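Local coordinates for protein beta-phosphoglucomutase (Bacteroides vulgatus, PDB 3DV9) that probably interconverts beta-glucose 1-phosphate and glucose 6-phosphate as a magnesium-dependent member of the haloacid dehalogenase (HAD) superfamily, at residues A107-G112 against H144-I149; W45-K50 against T98-K103; L193-G198 against I203-V208. All blocks are in the same frame, centred on the assembly; numbering follows the deposited sequence.

How the contacts relate
The three contacts illustrate how a HAD-type enzyme is held together at different levels. Contact 2 comes first along the chain and joins helices 38-51 and 87-101 in the helical cap region. Contact 1 follows, where the chain returns to the core: its segment 107-112 lies only a few residues beyond 98-103, yet the two contact centres are about 24 Å apart. Contact 3 comes last, within the core unit 185-189, 192-200 and 204-208, its centre about 21 Å from that of contact 1 and about 27 Å from that of contact 2. Cap, junction and core thus each have their own interface; the V195 side chain of contact 3 lies about 9 Å from the magnesium, F146 of contact 1 about 13 Å.

Contact 1 of 3, residues A107-G112 against H144-I149; sequences AERMPG and HNFPGI
R109 and N145 meet where the chain returns from the helical cap region to the Rossmann-like core of the HAD fold, and F146 completes the contact just after helix 139-145 ends. R109 gives the largest single share, through CG and CD and the NH2 branch of its guanidinium. Its aliphatic part crosses N145 at a slant, with CD 3.4 Å from the backbone O of N145, while CG approaches CZ of the F146 ring obliquely at 3.9 Å. A bend at chi3 (-69°) turns the guanidinium so that its edge meets the amide, and NH2 then donates to N145 OD1 at 2.9 Å. The bond is moderately bent, 148° at the hydrogen. OD1 lies near the guanidinium plane, yet NH2 is tilted 27° from the carbonyl plane of the amide.

The other end of that amide is fixed as well, since ND2 donates to the backbone O of R141 within the same helix; the two bonds restrict rotation of the asparagine head. F146 faces inward, against A113, L114 and L117 of helix 113-122 and edge-to-face with F35. The loop that bears R109 is also tied through the backbone, E108 to D36 and M110 to L34, so the helix end, the returning loop and the region beyond the metal-binding aspartates are packed together. N145 OD1 also rests 3.3 Å from R109 CG.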
ATOM      1  N   ALA A 107      12.620   2.336 -10.280  1.00 26.95           N
ATOM      2  CA  ALA A 107      11.525   1.377 -10.475  1.00 24.87           C
ATOM      3  C   ALA A 107      10.661   1.883 -11.599  1.00 23.49           C
ATOM      4  O   ALA A 107      10.384   3.101 -11.679  1.00 24.62           O
ATOM      5  CB  ALA A 107      10.707   1.226  -9.195  1.00 23.70           C
ATOM      6  N   GLU A 108      10.252   0.969 -12.478  1.00 21.07           N
ATOM      7  CA  GLU A 108       9.233   1.276 -13.490  1.00 20.24           C
ATOM      8  C   GLU A 108       7.881   1.653 -12.881  1.00 19.08           C
ATOM      9  O   GLU A 108       7.513   1.170 -11.821  1.00 17.68           O
ATOM     10  CB  GLU A 108       9.016   0.080 -14.396  1.00 20.55           C
ATOM     11  CG  GLU A 108      10.138  -0.095 -15.377  1.00 22.25           C
ATOM     12  CD  GLU A 108       9.922  -1.242 -16.339  1.00 23.94           C
ATOM     13  OE1 GLU A 108       8.979  -2.058 -16.154  1.00 23.00           O
ATOM     14  OE2 GLU A 108      10.732  -1.334 -17.272  1.00 24.09           O
ATOM     15  N   ARG A 109       7.123   2.491 -13.576  1.00 17.07           N
ATOM     16  CA  ARG A 109       5.669   2.613 -13.237  1.00 17.80           C
ATOM     17  C   ARG A 109       4.992   1.256 -13.476  1.00 17.74           C
ATOM     18  O   ARG A 109       5.352   0.501 -14.414  1.00 17.74           O
ATOM     19  CB  ARG A 109       4.954   3.629 -14.125  1.00 18.48           C
ATOM     20  CG  ARG A 109       5.480   5.047 -14.019  1.00 19.59           C
ATOM     21  CD  ARG A 109       4.741   5.903 -15.057  1.00 20.98           C
ATOM     22  NE  ARG A 109       5.087   5.580 -16.446  1.00 21.44           N
ATOM     23  CZ  ARG A 109       6.237   5.903 -17.048  1.00 23.50           C
ATOM     24  NH1 ARG A 109       6.433   5.546 -18.321  1.00 23.70           N
ATOM     25  NH2 ARG A 109       7.203   6.557 -16.410  1.00 22.51           N
HETATM   26  N   MSE A 110       4.029   0.935 -12.628  1.00 17.71           N
HETATM   27  CA  MSE A 110       3.207  -0.264 -12.857  1.00 17.98           C
HETATM   28  C   MSE A 110       2.353   0.018 -14.086  1.00 18.09           C
HETATM   29  O   MSE A 110       1.692   1.042 -14.126  1.00 17.89           O
HETATM   30  CB  MSE A 110       2.266  -0.530 -11.681  1.00 18.75           C
HETATM   31  CG  MSE A 110       2.804  -1.481 -10.691  1.00 22.54           C
HETATM   32 SE   MSE A 110       3.269  -3.290 -11.300  0.70 19.40          SE
HETATM   33  CE  MSE A 110       3.956  -3.746  -9.529  1.00 20.74           C
ATOM     34  N   PRO A 111       2.351  -0.896 -15.082  1.00 18.12           N
ATOM     35  CA  PRO A 111       1.418  -0.730 -16.183  1.00 18.63           C
ATOM     36  C   PRO A 111      -0.014  -0.634 -15.628  1.00 18.35           C
ATOM     37  O   PRO A 111      -0.381  -1.337 -14.664  1.00 17.92           O
ATOM     38  CB  PRO A 111       1.581  -2.028 -16.981  1.00 19.52           C
ATOM     39  CG  PRO A 111       3.051  -2.365 -16.779  1.00 20.75           C
ATOM     40  CD  PRO A 111       3.156  -2.120 -15.269  1.00 19.24           C
ATOM     41  N   GLY A 112      -0.790   0.265 -16.219  1.00 17.57           N
ATOM     42  CA  GLY A 112      -2.147   0.541 -15.780  1.00 16.43           C
ATOM     43  C   GLY A 112      -2.235   1.633 -14.734  1.00 18.02           C
ATOM     44  O   GLY A 112      -3.279   2.251 -14.620  1.00 17.35           O
ATOM     45  N   HIS A 144       7.288  13.220 -11.684  1.00 20.61           N
ATOM     46  CA  HIS A 144       7.885  12.864 -12.966  0.60 21.26           C
ATOM     47  C   HIS A 144       7.131  11.706 -13.662  1.00 20.64           C
ATOM     48  O   HIS A 144       7.166  11.558 -14.899  1.00 20.73           O
ATOM     49  CB  HIS A 144       9.324  12.436 -12.649  0.60 22.04           C
ATOM     50  CG  HIS A 144      10.097  11.919 -13.817  0.60 23.25           C
ATOM     51  ND1 HIS A 144      10.376  12.687 -14.927  0.60 24.82           N
ATOM     52  CD2 HIS A 144      10.684  10.721 -14.029  0.60 23.25           C
ATOM     53  CE1 HIS A 144      11.094  11.978 -15.783  0.60 26.45           C
ATOM     54  NE2 HIS A 144      11.296  10.780 -15.262  0.60 25.34           N
ATOM     55  N   ASN A 145       6.518  10.844 -12.847  1.00 19.54           N
ATOM     56  CA  ASN A 145       5.884   9.619 -13.349  1.00 18.51           C
ATOM     57  C   ASN A 145       4.376   9.736 -13.443  1.00 18.00           C
ATOM     58  O   ASN A 145       3.754   9.093 -14.250  1.00 18.70           O
ATOM     59  CB  ASN A 145       6.286   8.406 -12.523  1.00 19.12           C
ATOM     60  CG  ASN A 145       7.678   8.000 -12.794  1.00 20.68           C
ATOM     61  OD1 ASN A 145       7.926   7.177 -13.677  1.00 17.46           O
ATOM     62  ND2 ASN A 145       8.622   8.597 -12.070  1.00 22.95           N
ATOM     63  N   PHE A 146       3.797  10.578 -12.590  1.00 18.51           N
ATOM     64  CA  PHE A 146       2.335  10.775 -12.542  1.00 18.95           C
ATOM     65  C   PHE A 146       2.058  12.293 -12.531  1.00 19.56           C
ATOM     66  O   PHE A 146       1.653  12.850 -11.481  1.00 18.47           O
ATOM     67  CB  PHE A 146       1.764  10.048 -11.281  1.00 18.90           C
ATOM     68  CG  PHE A 146       2.177   8.593 -11.199  1.00 16.77           C
ATOM     69  CD1 PHE A 146       1.625   7.651 -12.063  1.00 18.60           C
ATOM     70  CD2 PHE A 146       3.161   8.175 -10.284  1.00 15.59           C
ATOM     71  CE1 PHE A 146       2.029   6.275 -12.001  1.00 19.24           C
ATOM     72  CE2 PHE A 146       3.583   6.838 -10.211  1.00 16.02           C
ATOM     73  CZ  PHE A 146       3.028   5.872 -11.077  1.00 17.77           C
ATOM     74  N   PRO A 147       2.303  12.961 -13.663  1.00 20.05           N
ATOM     75  CA  PRO A 147       2.378  14.430 -13.633  1.00 19.63           C
ATOM     76  C   PRO A 147       1.046  15.092 -13.215  1.00 20.56           C
ATOM     77  O   PRO A 147      -0.025  14.809 -13.790  1.00 21.49           O
ATOM     78  CB  PRO A 147       2.790  14.818 -15.081  1.00 21.19           C
ATOM     79  CG  PRO A 147       3.320  13.585 -15.696  1.00 19.91           C
ATOM     80  CD  PRO A 147       2.557  12.441 -15.025  1.00 19.80           C
ATOM     81  N   GLY A 148       1.112  15.922 -12.174  1.00 20.75           N
ATOM     82  CA  GLY A 148      -0.044  16.637 -11.652  1.00 20.29           C
ATOM     83  C   GLY A 148      -1.107  15.800 -10.949  1.00 20.00           C
ATOM     84  O   GLY A 148      -2.200  16.307 -10.660  1.00 19.03           O
ATOM     85  N   ILE A 149      -0.796  14.535 -10.660  1.00 20.59           N
ATOM     86  CA  ILE A 149      -1.792  13.621 -10.073  1.00 20.25           C
ATOM     87  C   ILE A 149      -1.834  13.787  -8.554  1.00 20.86           C
ATOM     88  O   ILE A 149      -2.921  13.908  -7.983  1.00 21.60           O
ATOM     89  CB  ILE A 149      -1.525  12.124 -10.449  1.00 19.71           C
ATOM     90  CG1 ILE A 149      -1.563  11.943 -11.991  1.00 21.67           C
ATOM     91  CG2 ILE A 149      -2.461  11.135  -9.626  1.00 21.85           C
ATOM     92  CD1 ILE A 149      -2.897  12.260 -12.621  1.00 26.36           C
TER

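Contact 2 of 3, residues W45-K50 against T98-K103; sequences WHKIMK and TEEFNK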
ATOM      1  N   TRP A  45      16.563  -5.652   1.151  1.00 24.05           N
ATOM      2  CA  TRP A  45      16.350  -6.023   2.547  1.00 23.32           C
ATOM      3  C   TRP A  45      17.075  -7.338   2.822  1.00 22.19           C
ATOM      4  O   TRP A  45      17.765  -7.464   3.842  1.00 22.25           O
ATOM      5  CB  TRP A  45      14.880  -6.208   2.872  1.00 22.96           C
ATOM      6  CG  TRP A  45      14.229  -4.991   3.379  1.00 23.65           C
ATOM      7  CD1 TRP A  45      13.273  -4.232   2.734  1.00 23.82           C
ATOM      8  CD2 TRP A  45      14.468  -4.349   4.635  1.00 25.14           C
ATOM      9  NE1 TRP A  45      12.891  -3.182   3.529  1.00 23.91           N
ATOM     10  CE2 TRP A  45      13.608  -3.229   4.702  1.00 25.57           C
ATOM     11  CE3 TRP A  45      15.318  -4.623   5.722  1.00 23.65           C
ATOM     12  CZ2 TRP A  45      13.586  -2.364   5.812  1.00 25.17           C
ATOM     13  CZ3 TRP A  45      15.277  -3.785   6.824  1.00 24.86           C
ATOM     14  CH2 TRP A  45      14.430  -2.660   6.858  1.00 25.03           C
ATOM     15  N   HIS A  46      16.910  -8.310   1.922  1.00 22.91           N
ATOM     16  CA  HIS A  46      17.489  -9.636   2.127  1.00 23.70           C
ATOM     17  C   HIS A  46      19.023  -9.554   2.271  1.00 23.99           C
ATOM     18  O   HIS A  46      19.628 -10.126   3.210  1.00 23.87           O
ATOM     19  CB  HIS A  46      17.141 -10.563   0.966  1.00 23.94           C
ATOM     20  CG  HIS A  46      17.964 -11.807   0.970  1.00 26.82           C
ATOM     21  ND1 HIS A  46      17.848 -12.765   1.953  1.00 28.55           N
ATOM     22  CD2 HIS A  46      18.952 -12.221   0.151  1.00 29.90           C
ATOM     23  CE1 HIS A  46      18.717 -13.730   1.721  1.00 31.25           C
ATOM     24  NE2 HIS A  46      19.413 -13.414   0.646  1.00 32.39           N
ATOM     25  N   LYS A  47      19.635  -8.837   1.334  1.00 24.60           N
ATOM     26  CA  LYS A  47      21.082  -8.708   1.258  1.00 25.83           C
ATOM     27  C   LYS A  47      21.670  -7.915   2.429  1.00 25.78           C
ATOM     28  O   LYS A  47      22.699  -8.313   2.982  1.00 25.13           O
ATOM     29  CB  LYS A  47      21.449  -8.063  -0.078  1.00 27.43           C
ATOM     30  CG  LYS A  47      22.938  -7.842  -0.326  1.00 30.05           C
ATOM     31  CD  LYS A  47      23.128  -7.216  -1.698  1.00 35.07           C
ATOM     32  CE  LYS A  47      24.534  -6.719  -1.888  1.00 38.41           C
ATOM     33  NZ  LYS A  47      24.807  -6.609  -3.346  1.00 39.56           N
ATOM     34  N   ILE A  48      21.018  -6.804   2.800  1.00 23.92           N
ATOM     35  CA  ILE A  48      21.498  -5.968   3.889  1.00 22.98           C
ATOM     36  C   ILE A  48      21.339  -6.662   5.254  1.00 22.38           C
ATOM     37  O   ILE A  48      22.218  -6.606   6.100  1.00 21.41           O
ATOM     38  CB  ILE A  48      20.806  -4.585   3.863  1.00 23.51           C
ATOM     39  CG1 ILE A  48      21.263  -3.794   2.641  1.00 24.36           C
ATOM     40  CG2 ILE A  48      21.043  -3.809   5.184  1.00 23.16           C
ATOM     41  CD1 ILE A  48      22.743  -3.998   2.298  1.00 27.59           C
HETATM   42  N   MSE A  49      20.198  -7.291   5.471  1.00 21.88           N
HETATM   43  CA  MSE A  49      19.993  -8.102   6.668  1.00 22.24           C
HETATM   44  C   MSE A  49      21.057  -9.182   6.799  1.00 21.86           C
HETATM   45  O   MSE A  49      21.584  -9.394   7.890  1.00 22.61           O
HETATM   46  CB  MSE A  49      18.576  -8.704   6.674  1.00 21.26           C
HETATM   47  CG  MSE A  49      17.501  -7.628   6.969  1.00 20.70           C
HETATM   48 SE   MSE A  49      17.678  -6.869   8.771  0.70 23.24          SE
HETATM   49  CE  MSE A  49      16.724  -8.236   9.777  1.00 22.77           C
ATOM     50  N   LYS A  50      21.396  -9.830   5.684  1.00 22.66           N
ATOM     51  CA  LYS A  50      22.471 -10.858   5.663  1.00 23.61           C
ATOM     52  C   LYS A  50      23.818 -10.269   6.107  1.00 22.85           C
ATOM     53  O   LYS A  50      24.555 -10.901   6.888  1.00 23.95           O
ATOM     54  CB  LYS A  50      22.589 -11.489   4.264  1.00 23.88           C
ATOM     55  CG  LYS A  50      23.580 -12.631   4.167  1.00 28.10           C
ATOM     56  CD  LYS A  50      23.551 -13.212   2.753  1.00 33.20           C
ATOM     57  CE  LYS A  50      24.565 -14.347   2.521  1.00 38.62           C
ATOM     58  NZ  LYS A  50      24.022 -15.724   2.774  1.00 41.54           N
ATOM     59  N   THR A  98      18.819   1.578   2.418  1.00 37.17           N
ATOM     60  CA  THR A  98      18.534   2.741   1.575  1.00 37.71           C
ATOM     61  C   THR A  98      19.587   2.852   0.457  1.00 37.70           C
ATOM     62  O   THR A  98      19.235   2.954  -0.731  1.00 38.09           O
ATOM     63  CB  THR A  98      18.504   4.054   2.434  1.00 37.50           C
ATOM     64  OG1 THR A  98      17.430   3.971   3.381  1.00 38.84           O
ATOM     65  CG2 THR A  98      18.292   5.285   1.572  1.00 38.42           C
ATOM     66  N   GLU A  99      20.864   2.805   0.858  1.00 37.19           N
ATOM     67  CA  GLU A  99      21.997   2.895  -0.066  0.60 37.31           C
ATOM     68  C   GLU A  99      21.985   1.750  -1.070  1.00 36.28           C
ATOM     69  O   GLU A  99      22.300   1.942  -2.242  1.00 36.34           O
ATOM     70  CB  GLU A  99      23.326   2.901   0.710  0.60 37.03           C
ATOM     71  CG  GLU A  99      24.589   3.077  -0.156  0.60 38.83           C
ATOM     72  CD  GLU A  99      25.854   3.450   0.621  0.60 38.85           C
ATOM     73  OE1 GLU A  99      25.765   3.853   1.804  0.60 41.81           O
ATOM     74  OE2 GLU A  99      26.960   3.367   0.032  0.60 41.21           O
ATOM     75  N   GLU A 100      21.634   0.554  -0.596  1.00 35.24           N
ATOM     76  CA  GLU A 100      21.605  -0.626  -1.453  1.00 34.40           C
ATOM     77  C   GLU A 100      20.501  -0.534  -2.515  1.00 34.24           C
ATOM     78  O   GLU A 100      20.730  -0.850  -3.688  1.00 33.43           O
ATOM     79  CB  GLU A 100      21.438  -1.903  -0.620  1.00 33.90           C
ATOM     80  CG  GLU A 100      21.625  -3.191  -1.409  1.00 34.46           C
ATOM     81  CD  GLU A 100      23.006  -3.335  -2.033  1.00 36.70           C
ATOM     82  OE1 GLU A 100      23.975  -2.723  -1.528  1.00 37.74           O
ATOM     83  OE2 GLU A 100      23.118  -4.079  -3.036  1.00 37.03           O
ATOM     84  N   PHE A 101      19.307  -0.126  -2.087  1.00 34.65           N
ATOM     85  CA  PHE A 101      18.189   0.090  -3.013  1.00 34.52           C
ATOM     86  C   PHE A 101      18.608   1.077  -4.104  1.00 34.94           C
ATOM     87  O   PHE A 101      18.346   0.851  -5.293  1.00 35.51           O
ATOM     88  CB  PHE A 101      16.974   0.651  -2.272  1.00 34.45           C
ATOM     89  CG  PHE A 101      15.737   0.821  -3.151  1.00 32.77           C
ATOM     90  CD1 PHE A 101      14.749  -0.148  -3.159  1.00 30.33           C
ATOM     91  CD2 PHE A 101      15.559   1.961  -3.950  1.00 32.65           C
ATOM     92  CE1 PHE A 101      13.612  -0.016  -3.954  1.00 30.79           C
ATOM     93  CE2 PHE A 101      14.418   2.101  -4.756  1.00 31.52           C
ATOM     94  CZ  PHE A 101      13.441   1.105  -4.756  1.00 32.28           C
ATOM     95  N   ASN A 102      19.254   2.165  -3.690  1.00 35.13           N
ATOM     96  CA  ASN A 102      19.653   3.240  -4.619  1.00 34.42           C
ATOM     97  C   ASN A 102      20.729   2.851  -5.632  1.00 34.52           C
ATOM     98  O   ASN A 102      21.097   3.673  -6.493  1.00 34.92           O
ATOM     99  CB  ASN A 102      20.013   4.520  -3.857  1.00 34.68           C
ATOM    100  CG  ASN A 102      18.793   5.172  -3.224  1.00 34.78           C
ATOM    101  OD1 ASN A 102      17.673   5.050  -3.734  1.00 34.77           O
ATOM    102  ND2 ASN A 102      18.994   5.835  -2.096  1.00 33.47           N
ATOM    103  N   LYS A 103      21.211   1.605  -5.545  1.00 33.65           N
ATOM    104  CA  LYS A 103      22.119   1.126  -6.577  0.50 33.41           C
ATOM    105  C   LYS A 103      21.299   0.917  -7.841  0.50 33.20           C
ATOM    106  O   LYS A 103      21.842   0.877  -8.945  0.50 33.16           O
ATOM    107  CB  LYS A 103      22.891  -0.124  -6.139  0.50 33.07           C
ATOM    108  CG  LYS A 103      24.077   0.226  -5.244  0.50 33.30           C
ATOM    109  CD  LYS A 103      24.637  -0.961  -4.456  0.50 32.43           C
ATOM    110  CE  LYS A 103      25.554  -0.398  -3.343  0.50 31.65           C
ATOM    111  NZ  LYS A 103      26.219  -1.478  -2.561  0.50 31.08           N
TER
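E100 offers one carboxylate to two lysines, K47 across the contact and K103 in its own segment. OE1 takes the shorter bond, 2.8 Å from K103 NZ in one of the two deposited conformers of that lysine, with the nitrogen on the syn side of the carboxylate. OE2 faces the other helix and forms a salt bridge with K47 NZ at 3.1 Å, a weak hydrogen bond. Helices 38-51 and 87-101 are thereby linked in the helical cap region of this HAD-family protein.

K47 is fully extended, with CG opposite the backbone N (chi1 180°), and crosses the glutamate at about a right angle. Its last carbons take part too, as CE lies 3.2 Å from E100 OE2. The glutamate is bent at chi2 (61°), which swings the carboxylate round to meet the K47 and K103 ammonium groups while CB and CG stay against I48. There E100 CB is 3.8 Å from both CG1 and CD1 of the isoleucine. I48 is buried and also leans on A96, whereas K47 is exposed.

With an alanine at E100, K47 and K103 would probably be left facing each other without the anion between them, and I48 would lose its cover from the glutamate CG. The two ammonium nitrogens, K47 NZ and K103 NZ, stand 5.4 Å apart, and R51 adds a long, weak ion pair to OE1. The one carboxylate is therefore likely to serve as shared counter-charge for these cations, fastening an apolar helix contact along its solvent-facing margin.

Contact 3 of 3, residues L193-G198 against I203-V208; sequences LGVQAG and IFTIAV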
ATOM      1  N   LEU A 193      -0.151  -6.979   4.822  1.00 19.50           N
ATOM      2  CA  LEU A 193      -0.194  -6.039   5.975  1.00 19.40           C
ATOM      3  C   LEU A 193      -0.847  -4.697   5.601  1.00 19.76           C
ATOM      4  O   LEU A 193      -1.500  -4.064   6.435  1.00 19.55           O
ATOM      5  CB  LEU A 193       1.199  -5.774   6.533  1.00 20.61           C
ATOM      6  CG  LEU A 193       1.908  -6.995   7.135  1.00 21.57           C
ATOM      7  CD1 LEU A 193       3.333  -6.629   7.474  1.00 22.79           C
ATOM      8  CD2 LEU A 193       1.172  -7.534   8.341  1.00 23.39           C
ATOM      9  N   GLY A 194      -0.724  -4.327   4.324  1.00 19.61           N
ATOM     10  CA  GLY A 194      -1.396  -3.136   3.747  1.00 19.40           C
ATOM     11  C   GLY A 194      -2.914  -3.322   3.709  1.00 19.12           C
ATOM     12  O   GLY A 194      -3.662  -2.435   4.117  1.00 18.42           O
ATOM     13  N   VAL A 195      -3.350  -4.492   3.242  1.00 19.02           N
ATOM     14  CA  VAL A 195      -4.763  -4.840   3.209  1.00 18.17           C
ATOM     15  C   VAL A 195      -5.296  -4.784   4.648  1.00 18.34           C
ATOM     16  O   VAL A 195      -6.341  -4.213   4.904  1.00 18.13           O
ATOM     17  CB  VAL A 195      -5.021  -6.208   2.575  1.00 17.80           C
ATOM     18  CG1 VAL A 195      -6.475  -6.583   2.730  1.00 18.69           C
ATOM     19  CG2 VAL A 195      -4.659  -6.123   1.053  1.00 14.94           C
ATOM     20  N   GLN A 196      -4.551  -5.389   5.573  1.00 18.24           N
ATOM     21  CA  GLN A 196      -4.977  -5.424   6.987  1.00 19.31           C
ATOM     22  C   GLN A 196      -5.206  -4.008   7.532  1.00 19.93           C
ATOM     23  O   GLN A 196      -6.197  -3.762   8.256  1.00 20.42           O
ATOM     24  CB  GLN A 196      -3.912  -6.161   7.814  1.00 20.29           C
ATOM     25  CG  GLN A 196      -4.377  -6.387   9.229  1.00 23.34           C
ATOM     26  CD  GLN A 196      -3.377  -7.164  10.053  1.00 28.57           C
ATOM     27  OE1 GLN A 196      -2.542  -7.911   9.523  1.00 27.64           O
ATOM     28  NE2 GLN A 196      -3.446  -6.976  11.357  1.00 31.56           N
ATOM     29  N   ALA A 197      -4.279  -3.101   7.210  1.00 18.77           N
ATOM     30  CA  ALA A 197      -4.345  -1.680   7.653  1.00 19.18           C
ATOM     31  C   ALA A 197      -5.591  -0.991   7.077  1.00 19.09           C
ATOM     32  O   ALA A 197      -6.296  -0.277   7.816  1.00 18.78           O
ATOM     33  CB  ALA A 197      -3.086  -0.920   7.234  1.00 18.59           C
ATOM     34  N   GLY A 198      -5.848  -1.183   5.778  1.00 17.98           N
ATOM     35  CA  GLY A 198      -7.009  -0.552   5.116  1.00 18.19           C
ATOM     36  C   GLY A 198      -8.307  -1.062   5.754  1.00 18.68           C
ATOM     37  O   GLY A 198      -9.219  -0.295   6.039  1.00 19.48           O
ATOM     38  N   ILE A 203     -12.115   1.247   5.669  1.00 18.77           N
ATOM     39  CA  ILE A 203     -12.290   1.749   4.290  1.00 20.63           C
ATOM     40  C   ILE A 203     -12.365   0.537   3.378  1.00 19.88           C
ATOM     41  O   ILE A 203     -11.652  -0.433   3.585  1.00 19.39           O
ATOM     42  CB  ILE A 203     -11.079   2.599   3.835  1.00 21.05           C
ATOM     43  CG1 ILE A 203     -10.748   3.693   4.889  1.00 20.50           C
ATOM     44  CG2 ILE A 203     -11.261   3.142   2.363  1.00 19.30           C
ATOM     45  CD1 ILE A 203      -9.322   4.278   4.735  1.00 21.75           C
ATOM     46  N   PHE A 204     -13.239   0.624   2.386  1.00 19.44           N
ATOM     47  CA  PHE A 204     -13.400  -0.409   1.388  1.00 18.70           C
ATOM     48  C   PHE A 204     -12.022  -0.625   0.746  1.00 19.56           C
ATOM     49  O   PHE A 204     -11.403   0.302   0.256  1.00 18.40           O
ATOM     50  CB  PHE A 204     -14.472   0.007   0.368  1.00 19.68           C
ATOM     51  CG  PHE A 204     -14.781  -1.062  -0.639  1.00 18.83           C
ATOM     52  CD1 PHE A 204     -15.921  -1.877  -0.476  1.00 20.44           C
ATOM     53  CD2 PHE A 204     -13.982  -1.223  -1.794  1.00 20.86           C
ATOM     54  CE1 PHE A 204     -16.224  -2.880  -1.389  1.00 20.33           C
ATOM     55  CE2 PHE A 204     -14.302  -2.221  -2.730  1.00 18.99           C
ATOM     56  CZ  PHE A 204     -15.441  -3.034  -2.537  1.00 19.22           C
ATOM     57  N   THR A 205     -11.540  -1.864   0.831  1.00 18.46           N
ATOM     58  CA  THR A 205     -10.144  -2.163   0.527  1.00 18.71           C
ATOM     59  C   THR A 205     -10.046  -3.100  -0.657  1.00 19.52           C
ATOM     60  O   THR A 205     -10.630  -4.205  -0.638  1.00 20.11           O
ATOM     61  CB  THR A 205      -9.348  -2.661   1.802  1.00 18.47           C
ATOM     62  OG1 THR A 205      -9.268  -1.585   2.752  1.00 19.27           O
ATOM     63  CG2 THR A 205      -7.900  -3.120   1.427  1.00 20.18           C
ATOM     64  N   ILE A 206      -9.302  -2.674  -1.683  1.00 18.68           N
ATOM     65  CA  ILE A 206      -9.127  -3.475  -2.899  1.00 18.49           C
ATOM     66  C   ILE A 206      -7.701  -3.992  -2.947  1.00 18.09           C
ATOM     67  O   ILE A 206      -6.708  -3.215  -2.922  1.00 18.28           O
ATOM     68  CB  ILE A 206      -9.472  -2.653  -4.186  1.00 17.55           C
ATOM     69  CG1 ILE A 206     -10.953  -2.265  -4.222  1.00 20.29           C
ATOM     70  CG2 ILE A 206      -8.995  -3.418  -5.490  1.00 19.15           C
ATOM     71  CD1 ILE A 206     -11.204  -1.147  -5.232  1.00 22.95           C
ATOM     72  N   ALA A 207      -7.558  -5.322  -3.022  1.00 16.48           N
ATOM     73  CA  ALA A 207      -6.239  -5.912  -3.216  1.00 18.19           C
ATOM     74  C   ALA A 207      -5.945  -6.057  -4.711  1.00 17.54           C
ATOM     75  O   ALA A 207      -6.805  -6.420  -5.497  1.00 20.07           O
ATOM     76  CB  ALA A 207      -6.115  -7.301  -2.569  1.00 17.98           C
ATOM     77  N   VAL A 208      -4.709  -5.767  -5.065  1.00 16.68           N
ATOM     78  CA  VAL A 208      -4.232  -5.994  -6.440  1.00 16.86           C
ATOM     79  C   VAL A 208      -2.953  -6.786  -6.265  1.00 18.32           C
ATOM     80  O   VAL A 208      -1.950  -6.286  -5.700  1.00 17.62           O
ATOM     81  CB  VAL A 208      -3.937  -4.636  -7.179  1.00 17.83           C
ATOM     82  CG1 VAL A 208      -3.428  -4.899  -8.614  1.00 19.64           C
ATOM     83  CG2 VAL A 208      -5.153  -3.657  -7.169  1.00 19.16           C
TER
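T205 of strand 204-208 sets its two branches against G198 and V195 of helix 192-200, in the second half of a beta-alpha-beta unit of the Rossmann-like core. From CB, which points toward the helix, T205 OG1 runs to the backbone of G198 and comes within 3.2 Å of G198 C. This close approach depends on the glycine, because a CB there would clash, about 2.5 Å from OG1. The hydroxyl is not spent on the helix: it donates to the backbone O of I203 at 2.8 Å, from above the carbonyl plane.

The methyl branch, CG2, lies opposite the backbone N of T205, with chi1 (-66°) setting OG1 beside that nitrogen. CG2 meets CG1 of V195 at 4.0 Å, the two side chains crossing at a slant, and lies equally near the backbone O of V195. The other methyl of V195, CG2, reaches CB of A207 at 4.1 Å, so one valine touches two alternate residues of the strand.

Where the chain turns from helix to strand, I203 N donates to G198 O in a weak bond of 3.3 Å that is nearly straight, 167° at the hydrogen. The segment axes, 8.3 Å apart, run almost antiparallel at 167°, as expected of a crossover between parallel strands; F204 and I206 pair through the backbone with V187 in strand 185-189.

Chemically, the contact pairs small apolar groups with one buried hydroxyl whose proton is already committed to I203 O, so close packing on glycine need not cost it a hydrogen-bonding partner.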